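Local atomic coordinates of tetR-family transcriptional regulator (Streptomyces coelicolor A3, PDB entry 2QIB), a protein that probably binds regulatory DNA through an N-terminal helix-turn-helix motif and controls transcription. Residues A123-D126 with S127-A131; G215-G218 with D219-D222. All coordinates share one frame; numbering follows the deposited sequence.

Interaction 1. Residues A123-D126 with S127-A131; sequences ALVD and SVRQA
Asp126 and Arg129 form an i to i+3 salt bridge on one turn of helix 119-140, an alpha-helix of the TetR-type C-terminal domain. Asp126 OD1 receives Arg129 NH1 at 2.9 Å, and the carboxylate oxygen lies at the guanidinium edge, within its plane, although the two planar groups are turned 46° from each other. Glu161 binds NE of the same arginine, so the cation is shared between two acids. In the apolar part, the CG1 methyl of Val125 lies over the centre of one guanidinium face, 3.5 Å above its plane, with Arg129 CZ 3.6 Å from Val125 CG1. With CG anti to the carbonyl carbon (chi1 -67°), the Arg129 chain heads back toward the preceding turn, and its extended run from CG to NE brings the guanidinium over Val125. A methionine in its place would probably leave Asp126 and Glu161 without their shared positive partner. Backbone bonds follow the i to i+4 pattern, with Gln130 N to Asp126 O at 2.8 Å. Leu124 and Val128 pack against helix 57-75, while Val125 and Arg129 reach Met110 of helix 103-116. Leu124 O accepts two donors, Val128 N at 3.1 Å and the hydroxyl Ser127 OG at 2.6 Å.

Interaction 2. Residues G215-G218 with D219-D222; sequences GPFG and DLVD
Asp219 N closes the first turn of the C-terminal alpha-helix 216-228 by donating to the carbonyl of Gly215, the N-cap residue, with Asp219 N to Gly215 O at 3.0 Å. Pro216 follows the cap as the first helical residue. The Asp219 side chain leads away from the preceding turn, yet a water joins the two: it donates to Asp219 OD2 at 2.6 Å and to the carbonyl oxygen of Pro216. That same OD2 is also salt-bridged to Arg223 one turn further on, so the carboxylate has both a charged partner and a solvent link back to the helix start.

Leu220 continues the helical pattern, its N bonded to Pro216 O at 2.8 Å. Its CD2 approaches Phe217 CD1 at 4.4 Å, a loose apolar contact, and its side chain also packs on His184 of helix 175-194 and on Tyr196 of the second subunit.

Val221 makes the closer approach to the aromatic ring. With Phe217 CG anti to the backbone N (chi1 -179°), the ring extends beside the following turn, where Val221 CG2 stands over one face in a CH-pi contact, 3.9 Å from the centroid of the Phe217 ring and 24° off its normal. The methyl is displaced toward the rim, and its nearest ring atom is CE2. Phe217 and Val221 also meet Ser228 and Leu224 of the second subunit, respectively, which places this turn in the dimer contact.

Asp222 ends the segment, with Asp222 N bonded to Gly218 O at 2.9 Å.

Overall arrangement
Both contacts lie within single helices and share the i to i+4 backbone pattern, but they hold different elements: interaction 1 belongs to helix 119-140, interaction 2 to the opening of helix 216-228. Their centres are 32 Å apart and their nearest atoms about 22 Å, so neither touches the other. Interaction 1, although only about 10 Å from the chain centre, is mainly a surface contact, with one buried among its eight touching residues, and its side-chain chemistry is mixed, a salt bridge and a hydroxyl-to-carbonyl bond beside aliphatic packing. Interaction 2 lies farther out, about 25 Å from that centre, yet four of its eight residues are buried; packing from the second subunit accompanies its aromatic and aliphatic contacts, whereas no other chain reaches interaction 1.

Interaction 1. Residues A123-D126 with S127-A131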
ATOM      1  N   ALA A 123      -2.666  11.860  10.269  1.00 24.00           N
ATOM      2  CA  ALA A 123      -1.351  12.218  10.795  1.00 24.13           C
ATOM      3  C   ALA A 123      -0.760  11.094  11.663  1.00 23.14           C
ATOM      4  O   ALA A 123       0.419  10.776  11.522  1.00 23.43           O
ATOM      5  CB  ALA A 123      -1.419  13.524  11.578  1.00 23.97           C
ATOM      6  N   LEU A 124      -1.576  10.510  12.560  1.00 22.45           N
ATOM      7  CA  LEU A 124      -1.129   9.401  13.407  1.00 21.79           C
ATOM      8  C   LEU A 124      -0.686   8.214  12.525  1.00 21.06           C
ATOM      9  O   LEU A 124       0.405   7.670  12.732  1.00 19.90           O
ATOM     10  CB  LEU A 124      -2.211   8.963  14.405  1.00 22.54           C
ATOM     11  CG  LEU A 124      -2.438   9.935  15.572  1.00 22.26           C
ATOM     12  CD1 LEU A 124      -3.730   9.591  16.318  1.00 25.72           C
ATOM     13  CD2 LEU A 124      -1.242   9.918  16.497  1.00 24.69           C
ATOM     14  N   VAL A 125      -1.506   7.843  11.545  1.00 20.93           N
ATOM     15  CA  VAL A 125      -1.141   6.715  10.668  1.00 21.01           C
ATOM     16  C   VAL A 125       0.180   7.033   9.945  1.00 20.57           C
ATOM     17  O   VAL A 125       1.127   6.220   9.907  1.00 18.98           O
ATOM     18  CB  VAL A 125      -2.286   6.360   9.701  1.00 21.74           C
ATOM     19  CG1 VAL A 125      -1.844   5.374   8.640  1.00 20.36           C
ATOM     20  CG2 VAL A 125      -3.472   5.768  10.506  1.00 22.11           C
ATOM     21  N   ASP A 126       0.262   8.227   9.379  1.00 20.78           N
ATOM     22  CA  ASP A 126       1.516   8.622   8.722  1.00 23.13           C
ATOM     23  C   ASP A 126       2.723   8.610   9.644  1.00 22.62           C
ATOM     24  O   ASP A 126       3.835   8.297   9.196  1.00 22.39           O
ATOM     25  CB  ASP A 126       1.375   9.996   8.096  1.00 24.16           C
ATOM     26  CG  ASP A 126       0.613   9.947   6.824  1.00 27.69           C
ATOM     27  OD1 ASP A 126       0.615   8.884   6.172  1.00 33.35           O
ATOM     28  OD2 ASP A 126       0.015  10.968   6.465  1.00 34.55           O
ATOM     29  N   SER A 127       2.521   8.974  10.912  1.00 21.26           N
ATOM     30  CA  SER A 127       3.614   9.002  11.879  1.00 22.14           C
ATOM     31  C   SER A 127       4.151   7.580  12.140  1.00 20.71           C
ATOM     32  O   SER A 127       5.348   7.388  12.346  1.00 21.60           O
ATOM     33  CB  SER A 127       3.194   9.694  13.184  1.00 23.21           C
ATOM     34  OG  SER A 127       2.391   8.844  13.980  1.00 26.64           O
ATOM     35  N   VAL A 128       3.255   6.591  12.115  1.00 19.80           N
ATOM     36  CA  VAL A 128       3.661   5.169  12.225  1.00 20.23           C
ATOM     37  C   VAL A 128       4.477   4.741  10.976  1.00 19.62           C
ATOM     38  O   VAL A 128       5.545   4.122  11.107  1.00 18.36           O
ATOM     39  CB  VAL A 128       2.453   4.221  12.461  1.00 20.67           C
ATOM     40  CG1 VAL A 128       2.924   2.764  12.602  1.00 21.07           C
ATOM     41  CG2 VAL A 128       1.651   4.644  13.699  1.00 20.51           C
ATOM     42  N   ARG A 129       3.993   5.102   9.784  1.00 18.51           N
ATOM     43  CA  ARG A 129       4.720   4.803   8.551  1.00 18.89           C
ATOM     44  C   ARG A 129       6.110   5.430   8.585  1.00 19.26           C
ATOM     45  O   ARG A 129       7.108   4.776   8.241  1.00 19.37           O
ATOM     46  CB  ARG A 129       3.955   5.325   7.344  1.00 19.77           C
ATOM     47  CG  ARG A 129       2.653   4.596   7.122  1.00 20.04           C
ATOM     48  CD  ARG A 129       1.884   5.289   5.997  1.00 23.79           C
ATOM     49  NE  ARG A 129       0.689   4.531   5.662  1.00 22.98           N
ATOM     50  CZ  ARG A 129      -0.473   5.075   5.377  1.00 25.92           C
ATOM     51  NH1 ARG A 129      -0.618   6.411   5.435  1.00 25.51           N
ATOM     52  NH2 ARG A 129      -1.507   4.289   5.096  1.00 24.63           N
ATOM     53  N   GLN A 130       6.178   6.689   9.017  1.00 18.42           N
ATOM     54  CA  GLN A 130       7.473   7.339   9.150  1.00 19.23           C
ATOM     55  C   GLN A 130       8.379   6.682  10.226  1.00 18.74           C
ATOM     56  O   GLN A 130       9.573   6.550  10.019  1.00 18.04           O
ATOM     57  CB  GLN A 130       7.262   8.844   9.419  1.00 19.45           C
ATOM     58  CG  GLN A 130       8.556   9.587   9.663  1.00 20.36           C
ATOM     59  CD  GLN A 130       9.383   9.772   8.400  1.00 22.44           C
ATOM     60  OE1 GLN A 130       8.916   9.522   7.284  1.00 24.17           O
ATOM     61  NE2 GLN A 130      10.609  10.257   8.567  1.00 23.48           N
ATOM     62  N   ALA A 131       7.818   6.251  11.355  1.00 18.15           N
ATOM     63  CA  ALA A 131       8.580   5.526  12.385  1.00 17.66           C
ATOM     64  C   ALA A 131       9.203   4.248  11.811  1.00 16.97           C
ATOM     65  O   ALA A 131      10.398   3.961  12.063  1.00 17.18           O
ATOM     66  CB  ALA A 131       7.684   5.176  13.566  1.00 16.80           C
TER

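Interaction 2. Residues G215-G218 with D219-D222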
ATOM      1  N   GLY A 215      21.694 -19.126   5.531  1.00 30.23           N
ATOM      2  CA  GLY A 215      20.524 -18.367   6.001  1.00 29.31           C
ATOM      3  C   GLY A 215      19.307 -18.490   5.098  1.00 28.55           C
ATOM      4  O   GLY A 215      19.371 -19.154   4.053  1.00 27.93           O
ATOM      5  N   PRO A 216      18.171 -17.869   5.492  1.00 27.56           N
ATOM      6  CA  PRO A 216      16.953 -17.836   4.681  1.00 25.89           C
ATOM      7  C   PRO A 216      17.100 -17.264   3.281  1.00 24.08           C
ATOM      8  O   PRO A 216      16.411 -17.742   2.369  1.00 22.67           O
ATOM      9  CB  PRO A 216      15.994 -16.950   5.503  1.00 26.43           C
ATOM     10  CG  PRO A 216      16.481 -17.049   6.897  1.00 27.84           C
ATOM     11  CD  PRO A 216      17.980 -17.185   6.791  1.00 28.31           C
ATOM     12  N   PHE A 217      17.958 -16.261   3.081  1.00 22.58           N
ATOM     13  CA  PHE A 217      18.115 -15.716   1.747  1.00 23.37           C
ATOM     14  C   PHE A 217      18.731 -16.822   0.881  1.00 23.33           C
ATOM     15  O   PHE A 217      18.319 -17.031  -0.271  1.00 23.03           O
ATOM     16  CB  PHE A 217      18.996 -14.455   1.704  1.00 23.81           C
ATOM     17  CG  PHE A 217      19.145 -13.878   0.319  1.00 24.07           C
ATOM     18  CD1 PHE A 217      18.097 -13.191  -0.285  1.00 24.65           C
ATOM     19  CD2 PHE A 217      20.336 -14.045  -0.400  1.00 24.84           C
ATOM     20  CE1 PHE A 217      18.219 -12.678  -1.558  1.00 26.28           C
ATOM     21  CE2 PHE A 217      20.459 -13.525  -1.681  1.00 26.17           C
ATOM     22  CZ  PHE A 217      19.424 -12.851  -2.258  1.00 25.68           C
ATOM     23  N   GLY A 218      19.711 -17.499   1.471  1.00 23.53           N
ATOM     24  CA  GLY A 218      20.395 -18.629   0.823  1.00 23.54           C
ATOM     25  C   GLY A 218      19.377 -19.654   0.364  1.00 23.34           C
ATOM     26  O   GLY A 218      19.395 -20.126  -0.796  1.00 23.92           O
ATOM     27  N   ASP A 219      18.486 -19.997   1.278  1.00 23.04           N
ATOM     28  CA  ASP A 219      17.447 -20.975   0.996  1.00 23.48           C
ATOM     29  C   ASP A 219      16.457 -20.468  -0.064  1.00 22.12           C
ATOM     30  O   ASP A 219      16.067 -21.228  -0.951  1.00 20.92           O
ATOM     31  CB  ASP A 219      16.743 -21.387   2.287  1.00 25.03           C
ATOM     32  CG  ASP A 219      15.667 -22.433   2.050  1.00 26.92           C
ATOM     33  OD1 ASP A 219      15.967 -23.498   1.462  1.00 32.43           O
ATOM     34  OD2 ASP A 219      14.524 -22.177   2.450  1.00 31.67           O
ATOM     35  N   LEU A 220      16.084 -19.186  -0.014  1.00 20.38           N
ATOM     36  CA  LEU A 220      15.283 -18.612  -1.097  1.00 19.91           C
ATOM     37  C   LEU A 220      15.927 -18.761  -2.478  1.00 19.59           C
ATOM     38  O   LEU A 220      15.284 -19.167  -3.434  1.00 18.98           O
ATOM     39  CB  LEU A 220      14.967 -17.119  -0.829  1.00 19.35           C
ATOM     40  CG  LEU A 220      14.263 -16.351  -1.966  1.00 19.67           C
ATOM     41  CD1 LEU A 220      12.794 -16.815  -2.125  1.00 22.76           C
ATOM     42  CD2 LEU A 220      14.312 -14.863  -1.677  1.00 19.66           C
ATOM     43  N   VAL A 221      17.202 -18.408  -2.593  1.00 18.77           N
ATOM     44  CA  VAL A 221      17.886 -18.505  -3.879  1.00 19.94           C
ATOM     45  C   VAL A 221      17.924 -19.982  -4.324  1.00 19.43           C
ATOM     46  O   VAL A 221      17.628 -20.258  -5.481  1.00 19.17           O
ATOM     47  CB  VAL A 221      19.312 -17.913  -3.781  1.00 21.31           C
ATOM     48  CG1 VAL A 221      20.137 -18.174  -5.066  1.00 22.15           C
ATOM     49  CG2 VAL A 221      19.208 -16.412  -3.431  1.00 21.85           C
ATOM     50  N   ASP A 222      18.202 -20.889  -3.383  1.00 20.21           N
ATOM     51  CA  ASP A 222      18.247 -22.349  -3.669  1.00 19.71           C
ATOM     52  C   ASP A 222      16.886 -22.770  -4.243  1.00 19.96           C
ATOM     53  O   ASP A 222      16.823 -23.456  -5.274  1.00 19.90           O
ATOM     54  CB  ASP A 222      18.525 -23.168  -2.406  1.00 20.43           C
ATOM     55  CG  ASP A 222      19.949 -22.996  -1.866  1.00 20.56           C
ATOM     56  OD1 ASP A 222      20.765 -22.337  -2.531  1.00 21.71           O
ATOM     57  OD2 ASP A 222      20.217 -23.527  -0.763  1.00 26.64           O
TER
HETATM   58  O   HOH W   1      14.250 -19.726   3.383  1.00 43.40           O